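Local coordinates for protein UDP-glucose 6-dehydrogenase (Pyrobaculum islandicum, PDB 3VTF) that probably catalyses the two-step NAD+-dependent oxidation of UDP-glucose to UDP-glucuronate and binds the sugar nucleotide between two alpha/beta domains, at residues G30-V35 and N173-R178; K167-S172 and A196-A201; Q322-R327 and V422-R427. All blocks are in the same frame, centred on the assembly; numbering follows the deposited sequence.

Contact 1 of 3, residues G30-V35 and N173-R178; sequences GYVGVV and NPEFLR. With UPG (uridine-5'-diphosphate-glucose), chain B.
Tyr31 and Leu177 join the start of helix 31-43 to the substrate-binding loop that follows strand 169-172 in the NAD-binding domain. Gly30, at the N-cap of this helix, and Gly33 fit the glycine pattern of a Rossmann-type strand-turn-helix. The tight part of the contact is apolar. One turn on from Tyr31, Val35 meets Leu177 tip to tip, CG1 of the valine standing 3.6 Å from CD1 of the leucine. Beside this pair, both methyls of Val32 lie against one side of the bent chain of Glu175: Val32 CG1 lies 3.7 Å from Glu175 CG, while Val32 CG2 lies 3.5 Å from Glu175 OE1. With chi1 at 55°, Glu175 sends CG between its own backbone N and carbonyl carbon, and the second bend at chi2 folds the carboxylate back over the loop, where OE1 accepts the backbone N of Leu177 at 3.1 Å. Helix 182-187 covers Val35 and Leu177 further.

Toward the ligand the packing loosens. The Tyr31 ring slides past Leu177 in the opposite direction, its CE1 4.0 Å from Leu177 CB, and Val32 CG2 sits over one ring face, offset toward the rim. Arg178 turns away from the helix; its guanidinium pairs with Asp185, and its CG lies against the glucose near O2'. Two hydroxyls converge on Leu177 O: Tyr31 OH donates at 3.0 Å from above the carbonyl plane, and O4' of UDP-glucose donates at 2.8 Å. Phe176 O, the preceding carbonyl, accepts O3' at 3.1 Å. The glucose is thus read here by main-chain oxygens, and the carbonyl shared between helix hydroxyl and sugar is consistent with the tyrosine helping to hold it in place.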
# COMPACT_ATOMS: atom_id res chain seq x y z
N GLY A 30 -7.01 3.37 -28.85
CA GLY A 30 -7.63 2.50 -27.84
C GLY A 30 -8.36 3.44 -26.86
O GLY A 30 -8.53 4.68 -27.09
N TYR A 31 -8.74 2.93 -25.71
CA TYR A 31 -9.49 3.82 -24.86
C TYR A 31 -8.67 5.06 -24.38
O TYR A 31 -9.23 6.15 -24.18
CB TYR A 31 -10.23 3.07 -23.74
CG TYR A 31 -9.45 2.95 -22.53
CD1 TYR A 31 -9.59 3.89 -21.52
CD2 TYR A 31 -8.51 1.89 -22.36
CE1 TYR A 31 -8.82 3.82 -20.36
CE2 TYR A 31 -7.73 1.78 -21.20
CZ TYR A 31 -7.89 2.75 -20.20
OH TYR A 31 -7.13 2.63 -19.04
N VAL A 32 -7.38 4.89 -24.14
CA VAL A 32 -6.53 6.07 -23.76
C VAL A 32 -6.47 7.11 -24.91
O VAL A 32 -6.79 8.27 -24.72
CB VAL A 32 -5.10 5.64 -23.37
CG1 VAL A 32 -4.23 6.89 -23.11
CG2 VAL A 32 -5.15 4.88 -22.05
N GLY A 33 -6.12 6.67 -26.09
CA GLY A 33 -5.98 7.57 -27.23
C GLY A 33 -7.31 8.26 -27.55
O GLY A 33 -7.33 9.44 -27.76
N VAL A 34 -8.41 7.49 -27.62
CA VAL A 34 -9.69 8.12 -28.07
C VAL A 34 -10.25 9.05 -27.00
O VAL A 34 -10.75 10.12 -27.35
CB VAL A 34 -10.74 7.05 -28.51
CG1 VAL A 34 -11.30 6.36 -27.27
CG2 VAL A 34 -11.82 7.75 -29.33
N VAL A 35 -9.99 8.75 -25.71
CA VAL A 35 -10.45 9.65 -24.66
C VAL A 35 -9.59 10.93 -24.66
O VAL A 35 -10.08 12.07 -24.42
CB VAL A 35 -10.47 8.97 -23.26
CG1 VAL A 35 -10.58 10.00 -22.13
CG2 VAL A 35 -11.63 7.98 -23.19
N ASN A 173 4.41 11.73 -20.51
CA ASN A 173 3.23 12.32 -19.86
C ASN A 173 2.31 11.12 -19.61
O ASN A 173 1.40 10.77 -20.43
CB ASN A 173 2.59 13.38 -20.81
CG ASN A 173 1.28 13.96 -20.26
OD1 ASN A 173 1.06 14.11 -18.99
ND2 ASN A 173 0.38 14.22 -21.16
N PRO A 174 2.59 10.38 -18.53
CA PRO A 174 1.87 9.14 -18.39
C PRO A 174 0.39 9.37 -18.17
O PRO A 174 -0.05 10.52 -17.83
CB PRO A 174 2.48 8.51 -17.12
CG PRO A 174 3.26 9.58 -16.45
CD PRO A 174 3.71 10.52 -17.55
N GLU A 175 -0.36 8.31 -18.38
CA GLU A 175 -1.83 8.44 -18.23
C GLU A 175 -2.30 7.55 -17.11
O GLU A 175 -1.61 6.58 -16.77
CB GLU A 175 -2.52 8.12 -19.54
CG GLU A 175 -2.12 6.75 -20.05
CD GLU A 175 -2.92 5.67 -19.38
OE1 GLU A 175 -4.08 5.97 -18.88
OE2 GLU A 175 -2.41 4.54 -19.34
N PHE A 176 -3.37 7.96 -16.44
CA PHE A 176 -3.83 7.31 -15.26
C PHE A 176 -5.32 7.04 -15.33
O PHE A 176 -5.92 6.73 -14.27
CB PHE A 176 -3.52 8.22 -14.06
CG PHE A 176 -2.05 8.47 -13.84
CD1 PHE A 176 -1.20 7.44 -13.39
CD2 PHE A 176 -1.50 9.72 -14.15
CE1 PHE A 176 0.18 7.66 -13.20
CE2 PHE A 176 -0.13 9.95 -13.94
CZ PHE A 176 0.71 8.90 -13.50
N LEU A 177 -5.87 7.07 -16.54
CA LEU A 177 -7.28 6.88 -16.80
C LEU A 177 -7.67 5.46 -16.36
O LEU A 177 -7.00 4.51 -16.72
CB LEU A 177 -7.54 6.97 -18.34
CG LEU A 177 -7.18 8.37 -18.97
CD1 LEU A 177 -7.88 8.43 -20.30
CD2 LEU A 177 -7.59 9.57 -18.08
N ARG A 178 -8.81 5.29 -15.70
CA ARG A 178 -9.38 3.93 -15.55
C ARG A 178 -10.49 3.68 -16.54
O ARG A 178 -11.38 4.55 -16.79
CB ARG A 178 -9.89 3.65 -14.13
CG ARG A 178 -9.01 4.24 -13.08
CD ARG A 178 -9.61 4.04 -11.70
NE ARG A 178 -10.73 4.91 -11.42
CZ ARG A 178 -10.65 6.20 -11.11
NH1 ARG A 178 -9.48 6.82 -11.04
NH2 ARG A 178 -11.77 6.87 -10.87
N1 UPG B . -9.64 -5.04 -8.63
C2 UPG B . -9.63 -5.93 -7.51
N3 UPG B . -9.77 -5.43 -6.29
C4 UPG B . -9.85 -4.06 -6.10
C5 UPG B . -9.84 -3.12 -7.20
C6 UPG B . -9.68 -3.69 -8.48
O2 UPG B . -9.51 -7.19 -7.66
O4 UPG B . -9.94 -3.62 -4.91
C1C UPG B . -9.44 -5.70 -9.95
C2C UPG B . -10.56 -5.29 -10.89
O2C UPG B . -11.67 -6.17 -10.83
C3C UPG B . -9.86 -5.38 -12.27
C4C UPG B . -8.41 -5.00 -11.98
O4C UPG B . -8.29 -5.06 -10.54
O3C UPG B . -9.82 -6.77 -12.69
C5C UPG B . -8.04 -3.57 -12.44
O5C UPG B . -9.12 -2.71 -12.07
PA UPG B . -9.04 -1.07 -12.46
O1A UPG B . -7.84 -0.39 -11.72
O2A UPG B . -10.48 -0.49 -12.42
O3A UPG B . -8.87 -1.22 -14.06
PB UPG B . -7.96 -0.39 -15.15
O1B UPG B . -8.91 0.26 -16.12
O2B UPG B . -7.15 -1.62 -15.62
O3B UPG B . -7.16 0.81 -14.47
C1' UPG B . -5.75 0.65 -14.10
C2' UPG B . -5.44 1.75 -13.10
C3' UPG B . -5.43 3.10 -13.86
C4' UPG B . -4.40 2.99 -15.01
C5' UPG B . -4.93 1.90 -16.03
C6' UPG B . -4.03 1.59 -17.24
O2' UPG B . -6.64 1.64 -12.24
O3' UPG B . -5.06 4.09 -12.93
O4' UPG B . -4.41 4.25 -15.70
O5' UPG B . -4.88 0.68 -15.23
O6' UPG B . -2.64 1.82 -16.88

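Contact 2 of 3, residues K167-S172 and A196-A201; sequences KFSVAS and AGDERA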
# COMPACT_ATOMS: atom_id res chain seq x y z
N LYS A 167 14.64 19.83 -35.75
CA LYS A 167 14.74 19.83 -34.26
C LYS A 167 13.34 19.48 -33.63
O LYS A 167 12.29 19.76 -34.21
CB LYS A 167 15.21 21.19 -33.73
CG LYS A 167 14.07 22.24 -33.76
CD LYS A 167 14.35 23.63 -33.14
CE LYS A 167 13.51 24.65 -33.89
NZ LYS A 167 12.99 25.83 -33.15
N PHE A 168 13.36 18.79 -32.48
CA PHE A 168 12.10 18.43 -31.80
C PHE A 168 12.39 18.20 -30.37
O PHE A 168 13.57 18.15 -29.98
CB PHE A 168 11.50 17.13 -32.44
CG PHE A 168 12.36 15.91 -32.27
CD1 PHE A 168 12.14 15.07 -31.16
CD2 PHE A 168 13.36 15.56 -33.19
CE1 PHE A 168 12.82 13.93 -30.99
CE2 PHE A 168 14.12 14.42 -33.01
CZ PHE A 168 13.86 13.60 -31.88
N SER A 169 11.34 18.09 -29.58
CA SER A 169 11.51 17.79 -28.15
C SER A 169 10.61 16.62 -27.79
O SER A 169 9.78 16.21 -28.61
CB SER A 169 11.10 19.02 -27.28
OG SER A 169 11.91 20.17 -27.57
N VAL A 170 10.88 16.00 -26.63
CA VAL A 170 10.20 14.75 -26.24
C VAL A 170 9.71 15.02 -24.80
O VAL A 170 10.25 15.90 -24.07
CB VAL A 170 11.08 13.48 -26.24
CG1 VAL A 170 11.57 13.18 -27.68
CG2 VAL A 170 12.29 13.63 -25.29
N ALA A 171 8.72 14.24 -24.37
CA ALA A 171 8.27 14.31 -23.02
C ALA A 171 7.53 13.00 -22.72
O ALA A 171 6.79 12.49 -23.59
CB ALA A 171 7.29 15.48 -22.81
N SER A 172 7.62 12.56 -21.48
CA SER A 172 6.81 11.43 -21.00
C SER A 172 5.64 12.15 -20.24
O SER A 172 5.86 13.08 -19.47
CB SER A 172 7.66 10.64 -20.00
OG SER A 172 6.81 9.79 -19.22
N ALA A 196 9.42 16.26 -18.85
CA ALA A 196 9.83 17.02 -20.01
C ALA A 196 11.29 16.81 -20.33
O ALA A 196 12.12 16.85 -19.45
CB ALA A 196 9.55 18.50 -19.81
N GLY A 197 11.58 16.60 -21.60
CA GLY A 197 12.97 16.46 -22.01
C GLY A 197 13.64 17.85 -22.02
O GLY A 197 14.83 17.92 -21.95
N ASP A 198 12.89 18.95 -22.09
CA ASP A 198 13.52 20.32 -21.95
C ASP A 198 12.47 21.30 -21.52
O ASP A 198 11.30 20.93 -21.42
CB ASP A 198 14.15 20.79 -23.28
CG ASP A 198 13.13 20.81 -24.45
OD1 ASP A 198 11.99 21.12 -24.25
OD2 ASP A 198 13.44 20.39 -25.55
N GLU A 199 12.86 22.57 -21.31
CA GLU A 199 11.92 23.61 -20.87
C GLU A 199 10.79 23.90 -21.83
O GLU A 199 9.65 24.18 -21.43
CB GLU A 199 12.69 24.95 -20.57
CG GLU A 199 11.89 26.01 -19.85
CD GLU A 199 11.09 25.42 -18.69
OE1 GLU A 199 11.75 24.91 -17.74
OE2 GLU A 199 9.82 25.42 -18.75
N ARG A 200 11.10 23.84 -23.11
CA ARG A 200 10.08 24.18 -24.09
C ARG A 200 9.00 23.11 -24.05
O ARG A 200 7.84 23.45 -24.17
CB ARG A 200 10.68 24.20 -25.49
CG ARG A 200 9.75 24.80 -26.53
CD ARG A 200 10.46 24.91 -27.87
NE ARG A 200 9.54 25.38 -28.90
CZ ARG A 200 9.90 25.73 -30.14
NH1 ARG A 200 11.16 25.65 -30.48
NH2 ARG A 200 8.97 26.20 -31.00
N ALA A 201 9.39 21.83 -23.88
CA ALA A 201 8.38 20.74 -23.71
C ALA A 201 7.47 20.98 -22.50
O ALA A 201 6.29 20.82 -22.61
CB ALA A 201 9.08 19.39 -23.58
O HOH W 1 13.69 17.09 -25.48
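Where strand 192-196 runs out against strand 169-172, Ala171 and Ala196 form an antiparallel non-hydrogen-bonded pair with CA atoms 4.3 Å apart, and the chain turns into helix 199-208. This is the one antiparallel junction in the otherwise parallel, Rossmann-type sheet of the NAD-binding domain. Gly197 N still reaches Val170 O at 2.9 Å, after which the chain leaves the sheet. Ala201 lays its CB 3.7 Å from the same carbonyl oxygen.

Asp198 works in two directions: chi1 of 57° sets CG between its backbone N and carbonyl carbon, turning the carboxylate to both Ser169 and the helix start. As N-cap, it takes Ala201 N on OD1 at 2.7 Å, nearly straight (167°). Its other oxygen, OD2, receives Ser169 OG through the syn lone pair at a short 2.5 Å, and the serine oxygen also accepts from Trp137 NE1. At the exposed end of the contact, Lys167 NZ comes to the edge of the Arg200 guanidinium, 3.2 Å from NH1: two like-charged donors, not bonded, Arg200 also making a cation-pi contact with Trp137. Between strand and helix start, a water accepts from Val170 N at 3.2 Å and donates weakly to Asp198 OD2.

Contact 3 of 3, residues Q322-R327 and V422-R427; sequences QLLEER and VVVDGR
The CG2 methyl of Val424 rests on Leu324 where the last turns of helix 304-328 pack against strand 422-425 in the parallel, Rossmann-like sheet of the UDP-binding domain. It is ordinary helix-on-sheet packing: the axes of helix 322-327 and strand 422-425 approach to 8.6 Å and run nearly antiparallel, at 162°.

Apolar contacts make the whole interface. From the strand, the two valines on the helix-facing side, Val422 and Val424, are the projecting groups, while Val423 between them turns to the other face of the sheet. Val424 presses a single methyl, CG2, into the helix, 3.7 Å from Leu324 N. Leu323 CB lies 4.0 Å from Val424 CG2, which therefore rests on the backbone between two successive leucines as much as on their side chains. Leu324 leaves its helix with CG opposite the backbone N (chi1 -172°), which carries CD1 across the strand to within 3.8 Å of Val422 CG1. The same Val422 methyl lies 4.0 Å from Arg327 CB, one turn further along. On the helix side, Ala320 and Leu328 extend the row of contacts to Val424 and Val422 respectively.

Polar groups of both segments find their partners outside the interface. Arg327 gives only its CB to this interface; its bent chain leads the guanidinium away to a salt bridge with Glu439 on the neighbouring edge strand 437-440. Beyond the strand end, Arg427 touches UDP-glucose, and its guanidinium donates to Ala407 O and Gly279 O. An Asx turn shapes the chain leading to it. Asp425 OD2 receives Tyr438 OH and Val429 N, while the other oxygen, Asp425 OD1, takes Arg427 N at 3.1 Å, the donor standing 41° above the carboxylate plane.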
# COMPACT_ATOMS: atom_id res chain seq x y z
N GLN A 322 -10.37 -24.81 -7.00
CA GLN A 322 -10.13 -25.84 -6.01
C GLN A 322 -11.23 -25.90 -4.93
O GLN A 322 -11.66 -27.02 -4.51
CB GLN A 322 -8.77 -25.68 -5.33
CG GLN A 322 -7.57 -25.87 -6.27
CD GLN A 322 -6.25 -25.51 -5.59
OE1 GLN A 322 -6.19 -25.39 -4.35
NE2 GLN A 322 -5.19 -25.35 -6.39
N LEU A 323 -11.69 -24.73 -4.49
CA LEU A 323 -12.79 -24.70 -3.52
C LEU A 323 -14.05 -25.33 -4.11
O LEU A 323 -14.73 -26.12 -3.42
CB LEU A 323 -13.13 -23.24 -3.10
CG LEU A 323 -12.05 -22.51 -2.28
CD1 LEU A 323 -12.36 -21.04 -2.18
CD2 LEU A 323 -11.93 -23.20 -0.89
N LEU A 324 -14.39 -24.98 -5.36
CA LEU A 324 -15.63 -25.49 -5.96
C LEU A 324 -15.53 -27.06 -6.06
O LEU A 324 -16.48 -27.82 -5.71
CB LEU A 324 -15.88 -24.85 -7.36
CG LEU A 324 -17.29 -25.29 -7.85
CD1 LEU A 324 -18.44 -24.86 -6.91
CD2 LEU A 324 -17.50 -24.82 -9.27
N GLU A 325 -14.40 -27.52 -6.57
CA GLU A 325 -14.06 -28.92 -6.74
C GLU A 325 -14.13 -29.73 -5.43
O GLU A 325 -14.76 -30.78 -5.37
CB GLU A 325 -12.65 -29.02 -7.31
CG GLU A 325 -12.14 -30.43 -7.56
CD GLU A 325 -10.76 -30.35 -8.19
OE1 GLU A 325 -10.61 -30.51 -9.42
OE2 GLU A 325 -9.82 -30.00 -7.46
N GLU A 326 -13.59 -29.19 -4.36
CA GLU A 326 -13.73 -29.77 -3.03
C GLU A 326 -15.19 -29.83 -2.53
O GLU A 326 -15.62 -30.83 -1.91
CB GLU A 326 -12.93 -28.97 -2.01
CG GLU A 326 -13.07 -29.48 -0.59
CD GLU A 326 -11.79 -29.29 0.19
OE1 GLU A 326 -10.73 -29.06 -0.45
OE2 GLU A 326 -11.81 -29.36 1.44
N ARG A 327 -15.93 -28.73 -2.71
CA ARG A 327 -17.30 -28.75 -2.27
C ARG A 327 -18.20 -29.67 -3.11
O ARG A 327 -19.17 -30.23 -2.59
CB ARG A 327 -17.92 -27.34 -2.08
CG ARG A 327 -17.11 -26.41 -1.20
CD ARG A 327 -16.66 -27.06 0.11
NE ARG A 327 -17.78 -27.28 0.97
CZ ARG A 327 -17.91 -26.79 2.20
NH1 ARG A 327 -16.94 -26.08 2.78
NH2 ARG A 327 -19.01 -27.08 2.88
N VAL A 422 -24.37 -23.98 -4.58
CA VAL A 422 -23.00 -23.99 -4.07
C VAL A 422 -22.28 -22.82 -4.77
O VAL A 422 -22.23 -22.79 -5.98
CB VAL A 422 -22.29 -25.30 -4.42
CG1 VAL A 422 -20.82 -25.22 -3.92
CG2 VAL A 422 -23.08 -26.47 -3.77
N VAL A 423 -21.83 -21.82 -4.00
CA VAL A 423 -21.32 -20.61 -4.58
C VAL A 423 -19.91 -20.44 -4.03
O VAL A 423 -19.71 -20.43 -2.79
CB VAL A 423 -22.15 -19.40 -4.16
CG1 VAL A 423 -21.56 -18.07 -4.65
CG2 VAL A 423 -23.59 -19.55 -4.62
N VAL A 424 -18.98 -20.20 -4.95
CA VAL A 424 -17.60 -19.75 -4.59
C VAL A 424 -17.62 -18.29 -5.04
O VAL A 424 -17.75 -18.00 -6.25
CB VAL A 424 -16.55 -20.58 -5.34
CG1 VAL A 424 -15.18 -19.95 -5.23
CG2 VAL A 424 -16.51 -22.03 -4.77
N ASP A 425 -17.58 -17.39 -4.08
CA ASP A 425 -17.74 -15.96 -4.36
C ASP A 425 -16.36 -15.31 -4.56
O ASP A 425 -15.50 -15.23 -3.60
CB ASP A 425 -18.39 -15.31 -3.14
CG ASP A 425 -18.70 -13.86 -3.35
OD1 ASP A 425 -18.37 -13.31 -4.42
OD2 ASP A 425 -19.29 -13.23 -2.44
N GLY A 426 -16.11 -14.85 -5.79
CA GLY A 426 -14.76 -14.28 -6.05
C GLY A 426 -14.68 -12.82 -5.94
O GLY A 426 -13.60 -12.27 -6.17
N ARG A 427 -15.83 -12.17 -5.72
CA ARG A 427 -15.94 -10.72 -5.69
C ARG A 427 -16.70 -10.05 -4.52
O ARG A 427 -16.88 -8.86 -4.57
CB ARG A 427 -16.49 -10.19 -7.01
CG ARG A 427 -15.66 -10.56 -8.21
CD ARG A 427 -14.34 -9.81 -8.22
NE ARG A 427 -13.56 -10.15 -9.40
CZ ARG A 427 -12.25 -9.96 -9.51
NH1 ARG A 427 -11.57 -9.44 -8.53
NH2 ARG A 427 -11.64 -10.30 -10.62

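In the fold
Contact 1 opens first, at helix 31-43, and stays open through most of the NAD-binding domain. Contact 2 opens at 167-172, directly before 173-178 closes contact 1, and is itself closed by 196-201, so the two loops cross on one continuous piece of chain. Together they relate the first helix of the domain, the substrate loop and the antiparallel strand pair of its sheet. Contact 3 follows in series: its helix 304-328 leads into the second sheet, and strand 422-425 closes its loop there. Contacts 2 and 3 lie about 53 Å apart between centres, on opposite sides of the chain's centre; UDP-glucose, touched by contact 1 and by Arg427, spans the domains.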